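Local coordinates for matrix protein VP40 (Lake Victoria marburgvirus, PDB 5B0V) that forms a dimer that reorganises into multimers at the plasma membrane and plays an essential role in assembly and budding of virus particles, at residues L200-I211 / F300-N311; A241-V251 / R262-F270. All blocks are in the same frame, centred on the assembly; numbering follows the deposited sequence. Where two conformers were deposited one is given.

Interaction 1: residues L200-I211 / F300-N311; sequences LIGNTMHPAVSI and FNNRQVVLAYAN
Met205, a selenomethionine, lies across the Tyr309 ring: its CG stands 3.6 Å above one face, offset toward the rim, and SE follows over the same face, 4.2 Å from the ring centroid. The result is a Met-aromatic contact, suited to a flexible, polarisable chain on a flat ring. The Met205 chain bends at chi3 (99°), which turns CE toward Leu307 O. At the edge of the ring, Asn203 O approaches CE1.

Strands 205-210 and 304-309 run antiparallel, with three hydrogen-bonded pairs: His206 with Ala308, Ala208 with Val306 and Ser210 with Gln304. On the face of His206 and Val306, the small Ala208 and Ala308 can come together, CB to CB at 3.9 Å. Beyond the end of strand 304-309, Asn311 donates from ND2 to Gly202 O (3.0 Å, 151° at the hydrogen), which precedes strand 205-210; its OD1 accepts from Thr313 N. At the other end Ile211 packs its CG1 against Phe300 CD1 at 3.9 Å and its CD1 beside the Arg303 side chain.

Strand 205-210 is the middle of a three-stranded sheet, between 218-219 and 304-309; helix 237-243 packs on the face bearing Pro207 and Val305, where Ile242 touches both.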
loop_
_atom_site.group_PDB
_atom_site.type_symbol
_atom_site.label_atom_id
_atom_site.label_comp_id
_atom_site.label_asym_id
_atom_site.label_seq_id
_atom_site.Cartn_x
_atom_site.Cartn_y
_atom_site.Cartn_z
ATOM N N LEU A 200 -9.356 -9.047 -23.528
ATOM C CA LEU A 200 -8.761 -9.275 -22.217
ATOM C C LEU A 200 -9.597 -10.194 -21.350
ATOM O O LEU A 200 -9.046 -10.900 -20.499
ATOM C CB LEU A 200 -8.557 -7.964 -21.479
ATOM C CG LEU A 200 -7.435 -7.064 -21.986
ATOM C CD1 LEU A 200 -7.566 -5.664 -21.411
ATOM C CD2 LEU A 200 -6.073 -7.637 -21.645
ATOM N N ILE A 201 -10.918 -10.169 -21.540
ATOM C CA ILE A 201 -11.815 -11.052 -20.784
ATOM C C ILE A 201 -12.207 -12.308 -21.598
ATOM O O ILE A 201 -12.739 -13.276 -21.044
ATOM C CB ILE A 201 -13.047 -10.299 -20.231
ATOM C CG1 ILE A 201 -13.836 -9.636 -21.357
ATOM C CG2 ILE A 201 -12.585 -9.247 -19.226
ATOM C CD1 ILE A 201 -15.312 -9.500 -21.066
ATOM N N GLY A 202 -11.892 -12.313 -22.896
ATOM C CA GLY A 202 -12.202 -13.449 -23.782
ATOM C C GLY A 202 -11.256 -14.637 -23.676
ATOM O O GLY A 202 -10.450 -14.722 -22.771
ATOM N N ASN A 203 -11.360 -15.575 -24.600
ATOM C CA ASN A 203 -10.421 -16.717 -24.625
ATOM C C ASN A 203 -9.953 -16.967 -26.011
ATOM O O ASN A 203 -9.714 -18.090 -26.394
ATOM C CB ASN A 203 -11.056 -17.980 -24.061
ATOM C CG ASN A 203 -12.482 -18.139 -24.509
ATOM O OD1 ASN A 203 -12.792 -17.951 -25.680
ATOM N ND2 ASN A 203 -13.371 -18.452 -23.569
ATOM N N THR A 204 -9.854 -15.888 -26.762
ATOM C CA THR A 204 -9.385 -15.928 -28.117
ATOM C C THR A 204 -7.898 -15.707 -28.071
ATOM O O THR A 204 -7.403 -15.090 -27.130
ATOM C CB THR A 204 -10.012 -14.800 -28.935
ATOM O OG1 THR A 204 -11.392 -14.716 -28.602
ATOM C CG2 THR A 204 -9.858 -15.063 -30.450
HETATM N N MSE A 205 -7.206 -16.213 -29.094
HETATM C CA MSE A 205 -5.748 -16.061 -29.228
HETATM C C MSE A 205 -5.450 -15.099 -30.338
HETATM O O MSE A 205 -6.244 -14.961 -31.254
HETATM C CB MSE A 205 -5.149 -17.438 -29.483
HETATM C CG MSE A 205 -5.184 -18.195 -28.167
HETATM SE SE MSE A 205 -4.407 -19.972 -28.294
HETATM C CE MSE A 205 -2.625 -19.583 -27.548
ATOM N N HIS A 206 -4.352 -14.364 -30.247
ATOM C CA HIS A 206 -4.079 -13.337 -31.251
ATOM C C HIS A 206 -2.632 -13.258 -31.582
ATOM O O HIS A 206 -1.805 -13.707 -30.810
ATOM C CB HIS A 206 -4.536 -11.966 -30.782
ATOM C CG HIS A 206 -5.892 -11.994 -30.179
ATOM N ND1 HIS A 206 -7.019 -11.601 -30.861
ATOM C CD2 HIS A 206 -6.316 -12.444 -28.974
ATOM C CE1 HIS A 206 -8.078 -11.770 -30.088
ATOM N NE2 HIS A 206 -7.681 -12.286 -28.940
ATOM N N PRO A 207 -2.322 -12.661 -32.729
ATOM C CA PRO A 207 -0.940 -12.534 -33.093
ATOM C C PRO A 207 -0.173 -11.840 -32.005
ATOM O O PRO A 207 -0.603 -10.804 -31.495
ATOM C CB PRO A 207 -1.002 -11.669 -34.344
ATOM C CG PRO A 207 -2.312 -11.985 -34.945
ATOM C CD PRO A 207 -3.224 -12.206 -33.795
ATOM N N ALA A 208 0.951 -12.431 -31.643
ATOM C CA ALA A 208 1.821 -11.885 -30.620
ATOM C C ALA A 208 3.262 -12.132 -30.995
ATOM O O ALA A 208 3.557 -13.061 -31.771
ATOM C CB ALA A 208 1.537 -12.564 -29.315
ATOM N N VAL A 209 4.159 -11.310 -30.440
ATOM C CA VAL A 209 5.603 -11.451 -30.678
ATOM C C VAL A 209 6.277 -11.940 -29.423
ATOM O O VAL A 209 6.144 -11.328 -28.388
ATOM C CB VAL A 209 6.219 -10.087 -31.098
ATOM C CG1 VAL A 209 7.647 -9.888 -30.606
ATOM C CG2 VAL A 209 6.175 -9.922 -32.605
ATOM N N SER A 210 6.956 -13.068 -29.516
ATOM C CA SER A 210 7.787 -13.534 -28.437
ATOM C C SER A 210 9.125 -12.857 -28.615
ATOM O O SER A 210 9.873 -13.234 -29.489
ATOM C CB SER A 210 7.919 -15.062 -28.450
ATOM O OG SER A 210 8.915 -15.483 -27.503
ATOM N N ILE A 211 9.432 -11.874 -27.770
ATOM C CA ILE A 211 10.672 -11.109 -27.859
ATOM C C ILE A 211 11.859 -11.794 -27.170
ATOM O O ILE A 211 13.008 -11.537 -27.510
ATOM C CB ILE A 211 10.469 -9.681 -27.296
ATOM C CG1 ILE A 211 11.528 -8.729 -27.847
ATOM C CG2 ILE A 211 10.426 -9.656 -25.765
ATOM C CD1 ILE A 211 11.237 -8.250 -29.258
ATOM N N PHE A 300 17.266 -9.154 -26.928
ATOM C CA PHE A 300 15.932 -9.215 -27.501
ATOM C C PHE A 300 15.971 -9.633 -28.989
ATOM O O PHE A 300 15.183 -9.157 -29.820
ATOM C CB PHE A 300 15.297 -7.840 -27.386
ATOM C CG PHE A 300 15.053 -7.390 -25.976
ATOM C CD1 PHE A 300 14.227 -8.112 -25.125
ATOM C CD2 PHE A 300 15.587 -6.200 -25.511
ATOM C CE1 PHE A 300 13.968 -7.685 -23.827
ATOM C CE2 PHE A 300 15.322 -5.758 -24.225
ATOM C CZ PHE A 300 14.515 -6.506 -23.382
ATOM N N ASN A 301 16.894 -10.506 -29.347
ATOM C CA ASN A 301 17.092 -10.821 -30.766
ATOM C C ASN A 301 16.504 -12.148 -31.203
ATOM O O ASN A 301 16.279 -12.352 -32.385
ATOM C CB ASN A 301 18.575 -10.750 -31.100
ATOM C CG ASN A 301 19.110 -9.335 -31.003
ATOM O OD1 ASN A 301 18.385 -8.374 -31.274
ATOM N ND2 ASN A 301 20.378 -9.196 -30.619
ATOM N N ASN A 302 16.286 -13.035 -30.235
ATOM C CA ASN A 302 15.682 -14.329 -30.463
ATOM C C ASN A 302 14.163 -14.195 -30.414
ATOM O O ASN A 302 13.498 -14.515 -29.407
ATOM C CB ASN A 302 16.170 -15.328 -29.425
ATOM C CG ASN A 302 15.550 -16.712 -29.587
ATOM O OD1 ASN A 302 14.902 -17.042 -30.602
ATOM N ND2 ASN A 302 15.748 -17.539 -28.573
ATOM N N ARG A 303 13.623 -13.747 -31.540
ATOM C CA ARG A 303 12.221 -13.410 -31.663
ATOM C C ARG A 303 11.494 -14.488 -32.427
ATOM O O ARG A 303 12.079 -15.185 -33.251
ATOM C CB ARG A 303 12.079 -12.109 -32.432
ATOM C CG ARG A 303 12.954 -10.990 -31.909
ATOM C CD ARG A 303 12.799 -9.753 -32.753
ATOM N NE ARG A 303 13.351 -8.638 -32.005
ATOM C CZ ARG A 303 13.776 -7.509 -32.541
ATOM N NH1 ARG A 303 13.690 -7.288 -33.838
ATOM N NH2 ARG A 303 14.253 -6.564 -31.757
ATOM N N GLN A 304 10.200 -14.591 -32.174
ATOM C CA GLN A 304 9.325 -15.510 -32.898
ATOM C C GLN A 304 7.901 -14.958 -32.881
ATOM O O GLN A 304 7.536 -14.251 -31.945
ATOM C CB GLN A 304 9.382 -16.883 -32.230
ATOM C CG GLN A 304 8.551 -17.962 -32.885
ATOM C CD GLN A 304 8.758 -19.277 -32.179
ATOM O OE1 GLN A 304 8.203 -19.489 -31.127
ATOM N NE2 GLN A 304 9.594 -20.144 -32.726
ATOM N N VAL A 305 7.112 -15.289 -33.906
ATOM C CA VAL A 305 5.687 -14.933 -33.949
ATOM C C VAL A 305 4.784 -16.080 -33.521
ATOM O O VAL A 305 4.888 -17.199 -34.034
ATOM C CB VAL A 305 5.225 -14.558 -35.355
ATOM C CG1 VAL A 305 3.783 -14.092 -35.319
ATOM C CG2 VAL A 305 6.113 -13.481 -35.925
ATOM N N VAL A 306 3.880 -15.789 -32.597
ATOM C CA VAL A 306 2.973 -16.795 -32.064
ATOM C C VAL A 306 1.565 -16.225 -31.923
ATOM O O VAL A 306 1.334 -15.044 -32.125
ATOM C CB VAL A 306 3.481 -17.344 -30.708
ATOM C CG1 VAL A 306 4.807 -18.071 -30.901
ATOM C CG2 VAL A 306 3.647 -16.235 -29.669
ATOM N N LEU A 307 0.644 -17.102 -31.563
ATOM C CA LEU A 307 -0.696 -16.729 -31.172
ATOM C C LEU A 307 -0.765 -16.878 -29.672
ATOM O O LEU A 307 -0.415 -17.920 -29.132
ATOM C CB LEU A 307 -1.704 -17.654 -31.815
ATOM C CG LEU A 307 -1.836 -17.574 -33.342
ATOM C CD1 LEU A 307 -2.469 -18.831 -33.919
ATOM C CD2 LEU A 307 -2.637 -16.356 -33.724
ATOM N N ALA A 308 -1.146 -15.816 -28.972
ATOM C CA ALA A 308 -1.252 -15.877 -27.524
ATOM C C ALA A 308 -2.600 -15.358 -27.070
ATOM O O ALA A 308 -3.264 -14.603 -27.788
ATOM C CB ALA A 308 -0.145 -15.080 -26.888
ATOM N N TYR A 309 -3.005 -15.788 -25.879
ATOM C CA TYR A 309 -4.160 -15.215 -25.214
ATOM C C TYR A 309 -3.841 -13.810 -24.783
ATOM O O TYR A 309 -2.728 -13.514 -24.339
ATOM C CB TYR A 309 -4.521 -16.000 -23.968
ATOM C CG TYR A 309 -5.080 -17.376 -24.239
ATOM C CD1 TYR A 309 -6.351 -17.534 -24.802
ATOM C CD2 TYR A 309 -4.361 -18.518 -23.898
ATOM C CE1 TYR A 309 -6.872 -18.781 -25.019
ATOM C CE2 TYR A 309 -4.883 -19.772 -24.112
ATOM C CZ TYR A 309 -6.130 -19.894 -24.677
ATOM O OH TYR A 309 -6.631 -21.145 -24.919
ATOM N N ALA A 310 -4.825 -12.932 -24.903
ATOM C CA ALA A 310 -4.726 -11.599 -24.320
ATOM C C ALA A 310 -5.164 -11.646 -22.868
ATOM O O ALA A 310 -4.655 -10.935 -22.032
ATOM C CB ALA A 310 -5.573 -10.637 -25.115
ATOM N N ASN A 311 -6.121 -12.502 -22.584
ATOM C CA ASN A 311 -6.659 -12.651 -21.255
ATOM C C ASN A 311 -5.581 -13.126 -20.313
ATOM O O ASN A 311 -5.148 -14.268 -20.440
ATOM C CB ASN A 311 -7.828 -13.645 -21.297
ATOM C CG ASN A 311 -8.444 -13.891 -19.944
ATOM O OD1 ASN A 311 -7.764 -13.855 -18.919
ATOM N ND2 ASN A 311 -9.752 -14.143 -19.930
#

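Interaction 2: residues A241-V251 / R262-F270; sequences AISGILHQLRV and RISLPADMF
Ile245 and Met269, a selenomethionine, run alongside each other, pointing opposite ways, with CG1 of Ile245 3.6 Å from CE of Met269. This is apolar packing of a helix end and the loop after it against a segment that leaves an antiparallel sheet, in which strand 260-264 is flanked by 251-253 and 286-290. The bend of Met269 at chi3 (-67°) also brings CE to 3.5 Å from Ala241 O; a long, unbranched and flexible side chain suits this reach from the 262-270 segment to the end of the helix. Nearby, Ile242 meets Phe270 at about a right angle, CG1 to CZ.

Leu249 fills the middle. Its branched end puts CD2 4.0 Å from Leu265 CD2 and beside Pro266 CD, while its CB rests near Ile263 CG2. Toward the sheet, Val251 CG2 lies 3.9 Å from Ile263 CG1; beta-branched residues fit the extended backbone here.

A second shell sets these groups in place. The Phe270 ring is held between Met269 CG over one face and Leu265 CD1 over the centre of the opposite face. Val287 and Phe289 of strand 286-290 back Ile263, and Arg262, whose CB points away from segment 241-251, forms a salt bridge from NH2 to Glu252 OE2. The turn carrying Met269 and Phe270 is fastened by Pro266 O, which accepts from both Met269 N at 3.3 Å and Phe270 N at 3.2 Å.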
loop_
_atom_site.group_PDB
_atom_site.type_symbol
_atom_site.label_atom_id
_atom_site.label_comp_id
_atom_site.label_asym_id
_atom_site.label_seq_id
_atom_site.Cartn_x
_atom_site.Cartn_y
_atom_site.Cartn_z
ATOM N N ALA A 241 2.620 -11.444 -42.118
ATOM C CA ALA A 241 2.947 -10.044 -42.289
ATOM C C ALA A 241 3.910 -9.633 -41.200
ATOM O O ALA A 241 4.905 -8.972 -41.468
ATOM C CB ALA A 241 1.688 -9.206 -42.223
ATOM N N ILE A 242 3.610 -10.063 -39.980
ATOM C CA ILE A 242 4.462 -9.801 -38.820
ATOM C C ILE A 242 5.863 -10.412 -38.956
ATOM O O ILE A 242 6.870 -9.720 -38.741
ATOM C CB ILE A 242 3.829 -10.323 -37.525
ATOM C CG1 ILE A 242 2.494 -9.627 -37.268
ATOM C CG2 ILE A 242 4.728 -10.056 -36.335
ATOM C CD1 ILE A 242 1.569 -10.399 -36.343
ATOM N N SER A 243 5.953 -11.691 -39.316
ATOM C CA SER A 243 7.283 -12.304 -39.411
ATOM C C SER A 243 8.116 -11.556 -40.442
ATOM O O SER A 243 9.327 -11.416 -40.282
ATOM C CB SER A 243 7.208 -13.785 -39.734
ATOM O OG SER A 243 6.457 -13.981 -40.903
ATOM N N GLY A 244 7.444 -11.017 -41.452
ATOM C CA GLY A 244 8.101 -10.210 -42.476
ATOM C C GLY A 244 8.896 -9.002 -42.002
ATOM O O GLY A 244 9.844 -8.602 -42.672
ATOM N N ILE A 245 8.519 -8.422 -40.855
ATOM C CA ILE A 245 9.236 -7.287 -40.285
ATOM C C ILE A 245 9.666 -7.548 -38.859
ATOM O O ILE A 245 10.086 -6.633 -38.144
ATOM C CB ILE A 245 8.387 -6.003 -40.308
ATOM C CG1 ILE A 245 6.996 -6.204 -39.695
ATOM C CG2 ILE A 245 8.211 -5.506 -41.726
ATOM C CD1 ILE A 245 6.967 -6.333 -38.189
ATOM N N LEU A 246 9.590 -8.805 -38.450
ATOM C CA LEU A 246 9.833 -9.181 -37.059
ATOM C C LEU A 246 11.196 -8.766 -36.566
ATOM O O LEU A 246 11.370 -8.340 -35.451
ATOM C CB LEU A 246 9.721 -10.693 -36.933
ATOM C CG LEU A 246 9.970 -11.288 -35.557
ATOM C CD1 LEU A 246 8.977 -10.786 -34.511
ATOM C CD2 LEU A 246 9.890 -12.806 -35.685
ATOM N N HIS A 247 12.171 -8.917 -37.433
ATOM C CA HIS A 247 13.576 -8.714 -37.134
ATOM C C HIS A 247 14.001 -7.276 -37.260
ATOM O O HIS A 247 15.130 -6.938 -36.942
ATOM C CB HIS A 247 14.388 -9.489 -38.185
ATOM C CG HIS A 247 14.146 -9.013 -39.598
ATOM N ND1 HIS A 247 13.029 -9.372 -40.326
ATOM C CD2 HIS A 247 14.861 -8.179 -40.394
ATOM C CE1 HIS A 247 13.076 -8.792 -41.513
ATOM N NE2 HIS A 247 14.174 -8.062 -41.579
ATOM N N GLN A 248 13.114 -6.431 -37.782
ATOM C CA GLN A 248 13.399 -4.993 -37.870
ATOM C C GLN A 248 12.852 -4.221 -36.670
ATOM O O GLN A 248 13.186 -3.056 -36.475
ATOM C CB GLN A 248 12.812 -4.387 -39.128
ATOM C CG GLN A 248 13.362 -4.953 -40.411
ATOM C CD GLN A 248 12.301 -4.895 -41.491
ATOM O OE1 GLN A 248 11.968 -5.922 -42.115
ATOM N NE2 GLN A 248 11.709 -3.702 -41.679
ATOM N N LEU A 249 12.001 -4.861 -35.878
ATOM C CA LEU A 249 11.424 -4.179 -34.755
ATOM C C LEU A 249 12.544 -3.809 -33.804
ATOM O O LEU A 249 13.423 -4.631 -33.582
ATOM C CB LEU A 249 10.396 -5.068 -34.078
ATOM C CG LEU A 249 9.139 -5.351 -34.908
ATOM C CD1 LEU A 249 8.173 -6.220 -34.111
ATOM C CD2 LEU A 249 8.477 -4.057 -35.355
ATOM N N ARG A 250 12.511 -2.579 -33.275
ATOM C CA ARG A 250 13.494 -2.106 -32.285
ATOM C C ARG A 250 12.914 -1.959 -30.883
ATOM O O ARG A 250 11.991 -1.170 -30.650
ATOM C CB ARG A 250 14.066 -0.759 -32.682
ATOM C CG ARG A 250 14.967 -0.860 -33.881
ATOM C CD ARG A 250 15.480 0.514 -34.252
ATOM N NE ARG A 250 16.021 0.482 -35.604
ATOM C CZ ARG A 250 16.564 1.526 -36.219
ATOM N NH1 ARG A 250 16.667 2.692 -35.589
ATOM N NH2 ARG A 250 17.029 1.402 -37.464
ATOM N N VAL A 251 13.492 -2.697 -29.949
ATOM C CA VAL A 251 13.117 -2.596 -28.550
ATOM C C VAL A 251 13.929 -1.481 -27.883
ATOM O O VAL A 251 15.138 -1.469 -27.953
ATOM C CB VAL A 251 13.383 -3.924 -27.840
ATOM C CG1 VAL A 251 13.054 -3.811 -26.377
ATOM C CG2 VAL A 251 12.572 -5.032 -28.483
ATOM N N ARG A 262 9.635 -0.758 -24.570
ATOM C CA ARG A 262 8.596 -0.493 -25.557
ATOM C C ARG A 262 9.042 -0.792 -27.001
ATOM O O ARG A 262 10.232 -0.821 -27.297
ATOM C CB ARG A 262 8.132 0.945 -25.392
ATOM C CG ARG A 262 9.157 1.979 -25.705
ATOM C CD ARG A 262 8.457 3.317 -25.783
ATOM N NE ARG A 262 9.468 4.371 -25.697
ATOM C CZ ARG A 262 9.479 5.415 -24.876
ATOM N NH1 ARG A 262 8.497 5.643 -24.021
ATOM N NH2 ARG A 262 10.483 6.264 -24.944
ATOM N N ILE A 263 8.071 -1.027 -27.883
ATOM C CA ILE A 263 8.338 -1.225 -29.314
ATOM C C ILE A 263 7.393 -0.365 -30.129
ATOM O O ILE A 263 6.166 -0.528 -30.082
ATOM C CB ILE A 263 8.135 -2.677 -29.767
ATOM C CG1 ILE A 263 8.998 -3.622 -28.965
ATOM C CG2 ILE A 263 8.490 -2.847 -31.241
ATOM C CD1 ILE A 263 8.592 -5.071 -29.110
ATOM N N SER A 264 7.957 0.549 -30.898
ATOM C CA SER A 264 7.132 1.298 -31.807
ATOM C C SER A 264 6.947 0.433 -33.080
ATOM O O SER A 264 7.889 -0.246 -33.557
ATOM C CB SER A 264 7.717 2.668 -32.063
ATOM O OG SER A 264 8.624 2.575 -33.114
ATOM N N LEU A 265 5.703 0.405 -33.563
ATOM C CA LEU A 265 5.282 -0.477 -34.643
ATOM C C LEU A 265 4.966 0.356 -35.858
ATOM O O LEU A 265 4.457 1.453 -35.723
ATOM C CB LEU A 265 4.046 -1.270 -34.223
ATOM C CG LEU A 265 4.216 -2.203 -33.021
ATOM C CD1 LEU A 265 2.895 -2.713 -32.488
ATOM C CD2 LEU A 265 5.069 -3.385 -33.383
ATOM N N PRO A 266 5.254 -0.163 -37.057
ATOM C CA PRO A 266 4.916 0.569 -38.277
ATOM C C PRO A 266 3.391 0.824 -38.426
ATOM O O PRO A 266 2.590 -0.085 -38.232
ATOM C CB PRO A 266 5.452 -0.339 -39.390
ATOM C CG PRO A 266 5.564 -1.693 -38.792
ATOM C CD PRO A 266 5.830 -1.495 -37.342
ATOM N N ALA A 267 3.015 2.067 -38.717
ATOM C CA ALA A 267 1.613 2.444 -38.795
ATOM C C ALA A 267 0.982 1.881 -40.049
ATOM O O ALA A 267 -0.206 1.574 -40.061
ATOM C CB ALA A 267 1.455 3.952 -38.796
ATOM N N ASP A 268 1.769 1.746 -41.102
ATOM C CA ASP A 268 1.250 1.196 -42.327
ATOM C C ASP A 268 0.764 -0.239 -42.171
ATOM O O ASP A 268 0.027 -0.724 -43.031
ATOM C CB ASP A 268 2.287 1.297 -43.466
ATOM C CG ASP A 268 3.513 0.370 -43.272
ATOM O OD1 ASP A 268 3.565 -0.396 -42.285
ATOM O OD2 ASP A 268 4.419 0.413 -44.140
HETATM N N MSE A 269 1.164 -0.908 -41.086
HETATM C CA MSE A 269 0.764 -2.291 -40.819
HETATM C C MSE A 269 -0.205 -2.539 -39.684
HETATM O O MSE A 269 -1.010 -3.455 -39.755
HETATM C CB MSE A 269 2.028 -3.029 -40.472
HETATM C CG MSE A 269 1.742 -4.522 -40.333
HETATM SE SE MSE A 269 3.301 -5.711 -40.131
HETATM C CE MSE A 269 4.209 -5.596 -41.874
ATOM N N PHE A 270 -0.130 -1.729 -38.625
ATOM C CA PHE A 270 -0.893 -1.943 -37.391
ATOM C C PHE A 270 -1.849 -0.800 -37.100
ATOM O O PHE A 270 -1.491 0.390 -37.174
ATOM C CB PHE A 270 0.044 -2.074 -36.218
ATOM C CG PHE A 270 0.915 -3.292 -36.271
ATOM C CD1 PHE A 270 0.446 -4.509 -35.820
ATOM C CD2 PHE A 270 2.207 -3.214 -36.743
ATOM C CE1 PHE A 270 1.245 -5.626 -35.852
ATOM C CE2 PHE A 270 3.015 -4.336 -36.789
ATOM C CZ PHE A 270 2.533 -5.539 -36.334
#

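Interaction 2 is nested along the chain within the loop closed by interaction 1. Both are partly buried: interaction 1 is centred about 12 Å from the chain's centre and interaction 2 about 19 Å, yet interaction 1 has more exposed residues, 8 of 24 touching against 2 of 13. Backbone hydrogen bonds pair two strands in interaction 1, whereas apolar side chains join a helix end and loop to a strand and turn in interaction 2. Helix 237-243, whose end belongs to interaction 2, packs on the sheet of interaction 1 through Ile242, CD1 to Pro207 CB at 3.5 Å. Arg303 NH1 probably hydrogen-bonds to Leu246 O at 3.0 Å. Val251 packs on Ile211 and Phe300, which flank the strands of interaction 1.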